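Local coordinates for protein Uly1 (Catenovulum maritimum, PDB 7DRQ) that cleaves the algal polysaccharide ulvan as a calcium-binding lyase of polysaccharide lyase family 24, probably by beta-elimination, at residues V20-S23 with V24-R28; Y403-E407 with N408-I412; Y435-P438 with V439-S443. All blocks are in the same frame, centred on the assembly; numbering follows the deposited sequence.

In the fold
The three contacts show short local motifs, a helix cap and two turns, at work in a beta-propeller-type chain. Contact 1 comes first along the chain, where the loop after strand 3-15 turns into helix 24-29; contacts 2 and 3 follow near the other end. Contacts 1 and 2 lie on opposite sides of the chain's centre, their own centres about 38 Å apart. Contacts 2 and 3 both reach the same four-stranded antiparallel sheet, the first at its opening hairpin, the second at the exit of its last strand, 432-436; their nearest atoms are about 7 Å apart. Contact 3 then leads to strand 444-452, whose sheet also takes in strand 3-15, joining the two chain ends.

Contact 1. Residues V20-S23 with V24-R28; sequences VKKS and VPQAR
Two side-chain torsions bring Ser23 and Gln26 into each other's reach. The hydroxyl of Ser23 sits between its backbone N and carbonyl carbon (chi1 80°), which leans it over the start of helix 24-29, while chi1 of Gln26, displaced to -96°, sends an otherwise extended chain back toward the N-cap residue, Ser23. The result is a textbook capping box, in which each residue's side chain serves the other's backbone. Ser23, at the N-cap, accepts at OG the N-H of Gln26, with OG 2.8 Å from Gln26 N in a nearly straight bond. In return, the amide oxygen OE1 of Gln26 takes the N-H of Ser23 at 3.0 Å from Ser23 N; the donor lies in the plane of the side-chain amide, on a lone pair of OE1, which helps to fix the rotation of that group. The first turn is closed by backbone alone, Ala27 N standing 2.8 Å from Ser23 O.

Two further side chains lie close to the cap. The ring of Pro25, a residue well suited to a helix's first turn, brings CD to 3.3 Å from Ser23 OG. Lys22 crosses the Gln26 chain at about a right angle, its aliphatic CD lying 3.8 Å from Gln26 OE1; it is the methylene carbons of Lys22 that approach the amide.

The cap marks the end of a loop that is itself tied down, since the backbone of Lys22 pairs with Tyr40 of strand 39-40 and Lys21 NZ bonds to Ala41 O. Beyond it, Val24 and Ala27 rest on Phe98, and Arg28 forms a salt bridge with Glu99, setting this short helix against the loop before strand 104-105.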
loop_
_atom_site.group_PDB
_atom_site.type_symbol
_atom_site.label_atom_id
_atom_site.label_comp_id
_atom_site.label_asym_id
_atom_site.label_seq_id
_atom_site.Cartn_x
_atom_site.Cartn_y
_atom_site.Cartn_z
ATOM N N VAL A 20 -23.359 0.365 -5.036
ATOM C CA VAL A 20 -23.413 1.415 -4.026
ATOM C C VAL A 20 -22.659 0.974 -2.777
ATOM O O VAL A 20 -22.336 -0.201 -2.583
ATOM C CB VAL A 20 -24.860 1.827 -3.674
ATOM C CG1 VAL A 20 -25.607 2.246 -4.921
ATOM C CG2 VAL A 20 -25.594 0.697 -2.940
ATOM N N LYS A 21 -22.397 1.951 -1.914
ATOM C CA LYS A 21 -21.690 1.693 -0.670
ATOM C C LYS A 21 -22.574 0.935 0.315
ATOM O O LYS A 21 -23.749 1.259 0.490
ATOM C CB LYS A 21 -21.237 3.014 -0.051
ATOM C CG LYS A 21 -20.524 2.857 1.273
ATOM C CD LYS A 21 -19.052 3.087 1.106
ATOM C CE LYS A 21 -18.419 3.474 2.426
ATOM N NZ LYS A 21 -18.734 2.439 3.443
ATOM N N LYS A 22 -21.999 -0.074 0.967
ATOM C CA LYS A 22 -22.687 -0.847 1.993
ATOM C C LYS A 22 -22.005 -0.668 3.342
ATOM O O LYS A 22 -20.773 -0.605 3.425
ATOM C CB LYS A 22 -22.719 -2.340 1.648
ATOM C CG LYS A 22 -23.501 -2.687 0.396
ATOM C CD LYS A 22 -24.989 -2.373 0.532
ATOM C CE LYS A 22 -25.725 -2.732 -0.755
ATOM N NZ LYS A 22 -27.188 -2.481 -0.668
ATOM N N SER A 23 -22.813 -0.600 4.401
ATOM C CA SER A 23 -22.289 -0.668 5.752
ATOM C C SER A 23 -21.639 -2.035 5.991
ATOM O O SER A 23 -21.840 -2.991 5.239
ATOM C CB SER A 23 -23.409 -0.421 6.767
ATOM O OG SER A 23 -24.172 -1.595 6.961
ATOM N N VAL A 24 -20.852 -2.122 7.057
ATOM C CA VAL A 24 -20.266 -3.398 7.453
ATOM C C VAL A 24 -21.361 -4.380 7.870
ATOM O O VAL A 24 -21.321 -5.546 7.445
ATOM C CB VAL A 24 -19.216 -3.207 8.557
ATOM C CG1 VAL A 24 -18.940 -4.522 9.250
ATOM C CG2 VAL A 24 -17.939 -2.626 7.955
ATOM N N PRO A 25 -22.355 -3.986 8.685
ATOM C CA PRO A 25 -23.444 -4.941 8.976
ATOM C C PRO A 25 -24.243 -5.343 7.746
ATOM O O PRO A 25 -24.632 -6.510 7.629
ATOM C CB PRO A 25 -24.305 -4.190 10.005
ATOM C CG PRO A 25 -23.361 -3.240 10.654
ATOM C CD PRO A 25 -22.460 -2.785 9.538
ATOM N N GLN A 26 -24.514 -4.410 6.831
ATOM C CA GLN A 26 -25.135 -4.767 5.560
ATOM C C GLN A 26 -24.282 -5.777 4.802
ATOM O O GLN A 26 -24.772 -6.826 4.363
ATOM C CB GLN A 26 -25.329 -3.513 4.705
ATOM C CG GLN A 26 -26.695 -2.853 4.766
ATOM C CD GLN A 26 -26.742 -1.598 3.919
ATOM O OE1 GLN A 26 -25.772 -0.832 3.863
ATOM N NE2 GLN A 26 -27.867 -1.382 3.238
ATOM N N ALA A 27 -22.995 -5.463 4.626
ATOM C CA ALA A 27 -22.114 -6.328 3.846
ATOM C C ALA A 27 -22.043 -7.720 4.451
ATOM O O ALA A 27 -21.976 -8.721 3.728
ATOM C CB ALA A 27 -20.721 -5.710 3.759
ATOM N N ARG A 28 -22.076 -7.807 5.777
ATOM C CA ARG A 28 -21.929 -9.102 6.418
ATOM C C ARG A 28 -23.205 -9.928 6.331
ATOM O O ARG A 28 -23.148 -11.152 6.169
ATOM C CB ARG A 28 -21.521 -8.911 7.874
ATOM C CG ARG A 28 -21.049 -10.168 8.513
ATOM C CD ARG A 28 -19.773 -9.898 9.261
ATOM N NE ARG A 28 -19.914 -8.780 10.174
ATOM C CZ ARG A 28 -18.919 -7.986 10.552
ATOM N NH1 ARG A 28 -17.700 -8.169 10.082
ATOM N NH2 ARG A 28 -19.151 -7.002 11.411
#

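Contact 2. Residues Y403-E407 with N408-I412; sequences YTAGE and NIYII
Tyr403 and Ile412 pack together on a tight beta hairpin whose strands, 403-405 and 408-415, are joined by a type II' turn from Ala405 to Asn408, with Gly406 at the position of positive phi. Starting from CB, which lies 4.0 Å from Tyr410 O, the Tyr403 side chain runs at about a right angle to that of Ile412. CG and CD2 meet Ile412 CD1, the closer being CD2 at 3.6 Å, and CE2 comes next to Ile412 CB. At the tip, OH reaches a water 2.7 Å away, in the plane of the ring, and that water donates to Ile412 O. An alanine in place of Tyr403 would probably leave Ile412 CD1 without its aromatic partner and this water without the phenol that helps hold it. Val449 and Ile451 of strand 444-452 touch both side chains, tying the hairpin to the next sheet. Nearer the turn, the Tyr410 ring turns its edge to Ala405 N, which lies in the ring plane 3.6 Å from CE2. Asn408 O is gripped twice: Thr404 OG1, anti to its own backbone N (chi1 -166°), donates at 2.6 Å, and Ala405 N adds a longer bond at 3.2 Å.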
loop_
_atom_site.group_PDB
_atom_site.type_symbol
_atom_site.label_atom_id
_atom_site.label_comp_id
_atom_site.label_asym_id
_atom_site.label_seq_id
_atom_site.Cartn_x
_atom_site.Cartn_y
_atom_site.Cartn_z
ATOM N N TYR A 403 6.468 11.833 -3.160
ATOM C CA TYR A 403 7.420 10.983 -3.853
ATOM C C TYR A 403 8.775 11.684 -3.904
ATOM O O TYR A 403 8.893 12.879 -3.610
ATOM C CB TYR A 403 6.911 10.659 -5.266
ATOM C CG TYR A 403 5.505 10.130 -5.232
ATOM C CD1 TYR A 403 5.260 8.793 -4.938
ATOM C CD2 TYR A 403 4.413 10.966 -5.455
ATOM C CE1 TYR A 403 3.978 8.300 -4.888
ATOM C CE2 TYR A 403 3.123 10.475 -5.408
ATOM C CZ TYR A 403 2.914 9.143 -5.119
ATOM O OH TYR A 403 1.634 8.636 -5.079
ATOM N N THR A 404 9.812 10.939 -4.294
ATOM C CA THR A 404 11.128 11.557 -4.371
ATOM C C THR A 404 11.956 10.919 -5.472
ATOM O O THR A 404 11.816 9.730 -5.781
ATOM C CB THR A 404 11.882 11.488 -3.026
ATOM O OG1 THR A 404 13.012 12.373 -3.067
ATOM C CG2 THR A 404 12.359 10.052 -2.701
ATOM N N ALA A 405 12.806 11.742 -6.079
ATOM C CA ALA A 405 13.791 11.282 -7.044
ATOM C C ALA A 405 14.841 12.369 -7.152
ATOM O O ALA A 405 14.509 13.557 -7.125
ATOM C CB ALA A 405 13.176 10.982 -8.422
ATOM N N GLY A 406 16.103 11.959 -7.248
ATOM C CA GLY A 406 17.172 12.939 -7.280
ATOM C C GLY A 406 17.108 13.835 -6.066
ATOM O O GLY A 406 16.791 13.393 -4.957
ATOM N N GLU A 407 17.371 15.124 -6.269
ATOM C CA GLU A 407 17.341 16.043 -5.139
ATOM C C GLU A 407 15.941 16.534 -4.797
ATOM O O GLU A 407 15.807 17.387 -3.909
ATOM C CB GLU A 407 18.245 17.245 -5.424
ATOM C CG GLU A 407 17.753 18.140 -6.540
ATOM C CD GLU A 407 18.520 19.453 -6.612
ATOM O OE1 GLU A 407 19.436 19.667 -5.794
ATOM O OE2 GLU A 407 18.195 20.283 -7.478
ATOM N N ASN A 408 14.896 16.029 -5.455
ATOM C CA ASN A 408 13.572 16.631 -5.376
ATOM C C ASN A 408 12.565 15.751 -4.645
ATOM O O ASN A 408 12.740 14.539 -4.500
ATOM C CB ASN A 408 13.027 16.926 -6.779
ATOM C CG ASN A 408 13.890 17.903 -7.531
ATOM O OD1 ASN A 408 14.256 18.951 -7.001
ATOM N ND2 ASN A 408 14.237 17.561 -8.761
ATOM N N ILE A 409 11.485 16.395 -4.201
ATOM C CA ILE A 409 10.261 15.699 -3.834
ATOM C C ILE A 409 9.175 16.111 -4.820
ATOM O O ILE A 409 9.258 17.153 -5.476
ATOM C CB ILE A 409 9.813 15.984 -2.381
ATOM C CG1 ILE A 409 9.611 17.489 -2.168
ATOM C CG2 ILE A 409 10.814 15.385 -1.389
ATOM C CD1 ILE A 409 9.049 17.846 -0.761
ATOM N N TYR A 410 8.142 15.279 -4.919
ATOM C CA TYR A 410 7.111 15.467 -5.928
ATOM C C TYR A 410 5.729 15.229 -5.349
ATOM O O TYR A 410 5.535 14.324 -4.533
ATOM C CB TYR A 410 7.290 14.520 -7.117
ATOM C CG TYR A 410 8.594 14.674 -7.829
ATOM C CD1 TYR A 410 8.724 15.571 -8.887
ATOM C CD2 TYR A 410 9.700 13.916 -7.464
ATOM C CE1 TYR A 410 9.923 15.707 -9.559
ATOM C CE2 TYR A 410 10.904 14.056 -8.125
ATOM C CZ TYR A 410 11.006 14.947 -9.172
ATOM O OH TYR A 410 12.203 15.091 -9.833
ATOM N N ILE A 411 4.772 16.054 -5.795
ATOM C CA ILE A 411 3.350 15.768 -5.708
ATOM C C ILE A 411 2.909 15.337 -7.099
ATOM O O ILE A 411 3.231 16.006 -8.086
ATOM C CB ILE A 411 2.555 16.996 -5.235
ATOM C CG1 ILE A 411 2.905 17.352 -3.790
ATOM C CG2 ILE A 411 1.051 16.764 -5.386
ATOM C CD1 ILE A 411 2.571 18.796 -3.445
ATOM N N ILE A 412 2.210 14.209 -7.187
ATOM C CA ILE A 412 1.789 13.648 -8.466
ATOM C C ILE A 412 0.313 13.303 -8.345
ATOM O O ILE A 412 -0.094 12.620 -7.397
ATOM C CB ILE A 412 2.615 12.408 -8.851
ATOM C CG1 ILE A 412 4.099 12.771 -8.981
ATOM C CG2 ILE A 412 2.071 11.764 -10.139
ATOM C CD1 ILE A 412 5.032 11.562 -8.931
HETATM O O HOH W 1 -0.254 10.483 -5.599
HETATM O O HOH W 2 16.135 19.470 -9.425
HETATM O O HOH W 3 15.554 21.251 -7.885
#

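Contact 3. Residues Y435-P438 with V439-S443; sequences YYAP and VGSQS
Ser441 folds back on Pro438, and one carbonyl oxygen gathers most of the contact. Pro438 O receives the backbone N-H of Ser441, 3.1 Å from Ser441 N, and this bond closes the turn. The hydroxyl of the same residue donates to it as well, with Ser441 OG 2.5 Å away, a separation unusually short and not to be pressed for its exact length. The backbone turn brings the N-H to this oxygen, and the serine chi1 of 55°, which holds OG between its backbone N and carbonyl carbon, brings the hydroxyl there too. Ser441 N approaches tilted 31° from the plane of the Pro438 carbonyl. Carbon completes this tight side, with Ala437 CB 3.7 Å from Ser441 OG and Pro438 CD a little farther, at 4.0 Å.

The other side is much looser. Val439 and Gly440, the middle residues of the turn, are exposed, and the Val439 side chain points away overall. Gly440 adopts a phi of 90°, where a side chain would be jammed against the carbonyl oxygen of Val439, so the backbone itself calls for glycine. Arg418 of strand 418-425 lies against the turn: its NE bonds to Ala437 O, and its side chain touches Ser441.

This is a type II beta turn, Pro438 to Ser441, reinforced by a serine hydroxyl at its last position, and it lies in the connection from the edge strand 432-436 of one sheet to strand 444-452 of the next, the blade-to-blade link characteristic of beta-propellers.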
loop_
_atom_site.group_PDB
_atom_site.type_symbol
_atom_site.label_atom_id
_atom_site.label_comp_id
_atom_site.label_asym_id
_atom_site.label_seq_id
_atom_site.Cartn_x
_atom_site.Cartn_y
_atom_site.Cartn_z
ATOM N N TYR A 435 4.868 19.500 -14.841
ATOM C CA TYR A 435 4.254 18.667 -15.866
ATOM C C TYR A 435 2.744 18.762 -15.732
ATOM O O TYR A 435 2.209 18.712 -14.623
ATOM C CB TYR A 435 4.694 17.203 -15.750
ATOM C CG TYR A 435 4.035 16.303 -16.769
ATOM C CD1 TYR A 435 4.572 16.164 -18.043
ATOM C CD2 TYR A 435 2.874 15.600 -16.461
ATOM C CE1 TYR A 435 3.981 15.343 -18.982
ATOM C CE2 TYR A 435 2.265 14.775 -17.400
ATOM C CZ TYR A 435 2.833 14.654 -18.662
ATOM O OH TYR A 435 2.250 13.848 -19.614
ATOM N N TYR A 436 2.062 18.906 -16.866
ATOM C CA TYR A 436 0.608 18.809 -16.884
ATOM C C TYR A 436 0.207 18.345 -18.272
ATOM O O TYR A 436 0.515 19.025 -19.258
ATOM C CB TYR A 436 -0.054 20.147 -16.536
ATOM C CG TYR A 436 -1.554 20.060 -16.307
ATOM C CD1 TYR A 436 -2.137 18.914 -15.770
ATOM C CD2 TYR A 436 -2.388 21.130 -16.624
ATOM C CE1 TYR A 436 -3.508 18.835 -15.560
ATOM C CE2 TYR A 436 -3.759 21.061 -16.417
ATOM C CZ TYR A 436 -4.316 19.912 -15.886
ATOM O OH TYR A 436 -5.682 19.856 -15.691
ATOM N N ALA A 437 -0.437 17.181 -18.344
ATOM C CA ALA A 437 -0.852 16.642 -19.629
ATOM C C ALA A 437 -1.779 17.643 -20.317
ATOM O O ALA A 437 -2.556 18.333 -19.654
ATOM C CB ALA A 437 -1.565 15.304 -19.452
ATOM N N PRO A 438 -1.719 17.733 -21.642
ATOM C CA PRO A 438 -2.415 18.807 -22.354
ATOM C C PRO A 438 -3.896 18.546 -22.548
ATOM O O PRO A 438 -4.383 17.415 -22.494
ATOM C CB PRO A 438 -1.699 18.837 -23.709
ATOM C CG PRO A 438 -1.303 17.410 -23.926
ATOM C CD PRO A 438 -0.901 16.904 -22.548
ATOM N N VAL A 439 -4.608 19.614 -22.848
ATOM C CA VAL A 439 -6.011 19.544 -23.157
ATOM C C VAL A 439 -6.129 18.583 -24.341
ATOM O O VAL A 439 -5.287 18.571 -25.181
ATOM C CB VAL A 439 -6.503 20.939 -23.559
ATOM C CG1 VAL A 439 -7.820 20.879 -24.259
ATOM C CG2 VAL A 439 -6.496 21.883 -22.378
ATOM N N GLY A 440 -7.172 17.777 -24.381
ATOM C CA GLY A 440 -7.364 16.790 -25.425
ATOM C C GLY A 440 -6.774 15.425 -25.137
ATOM O O GLY A 440 -7.040 14.482 -25.893
ATOM N N SER A 441 -5.964 15.297 -24.089
ATOM C CA SER A 441 -5.483 13.997 -23.659
ATOM C C SER A 441 -6.561 13.292 -22.830
ATOM O O SER A 441 -7.606 13.859 -22.509
ATOM C CB SER A 441 -4.184 14.156 -22.861
ATOM O OG SER A 441 -4.368 15.054 -21.782
ATOM N N GLN A 442 -6.288 12.042 -22.461
ATOM C CA GLN A 442 -7.293 11.235 -21.784
ATOM C C GLN A 442 -7.546 11.731 -20.363
ATOM O O GLN A 442 -6.728 12.424 -19.757
ATOM C CB GLN A 442 -6.864 9.772 -21.727
ATOM C CG GLN A 442 -6.681 9.136 -23.082
ATOM C CD GLN A 442 -5.920 7.853 -22.981
ATOM O OE1 GLN A 442 -4.747 7.794 -23.330
ATOM N NE2 GLN A 442 -6.570 6.817 -22.471
ATOM N N SER A 443 -8.691 11.338 -19.822
ATOM C CA SER A 443 -9.067 11.662 -18.453
ATOM C C SER A 443 -9.053 10.395 -17.617
ATOM O O SER A 443 -9.584 9.359 -18.037
ATOM C CB SER A 443 -10.449 12.312 -18.393
ATOM O OG SER A 443 -10.340 13.702 -18.649
#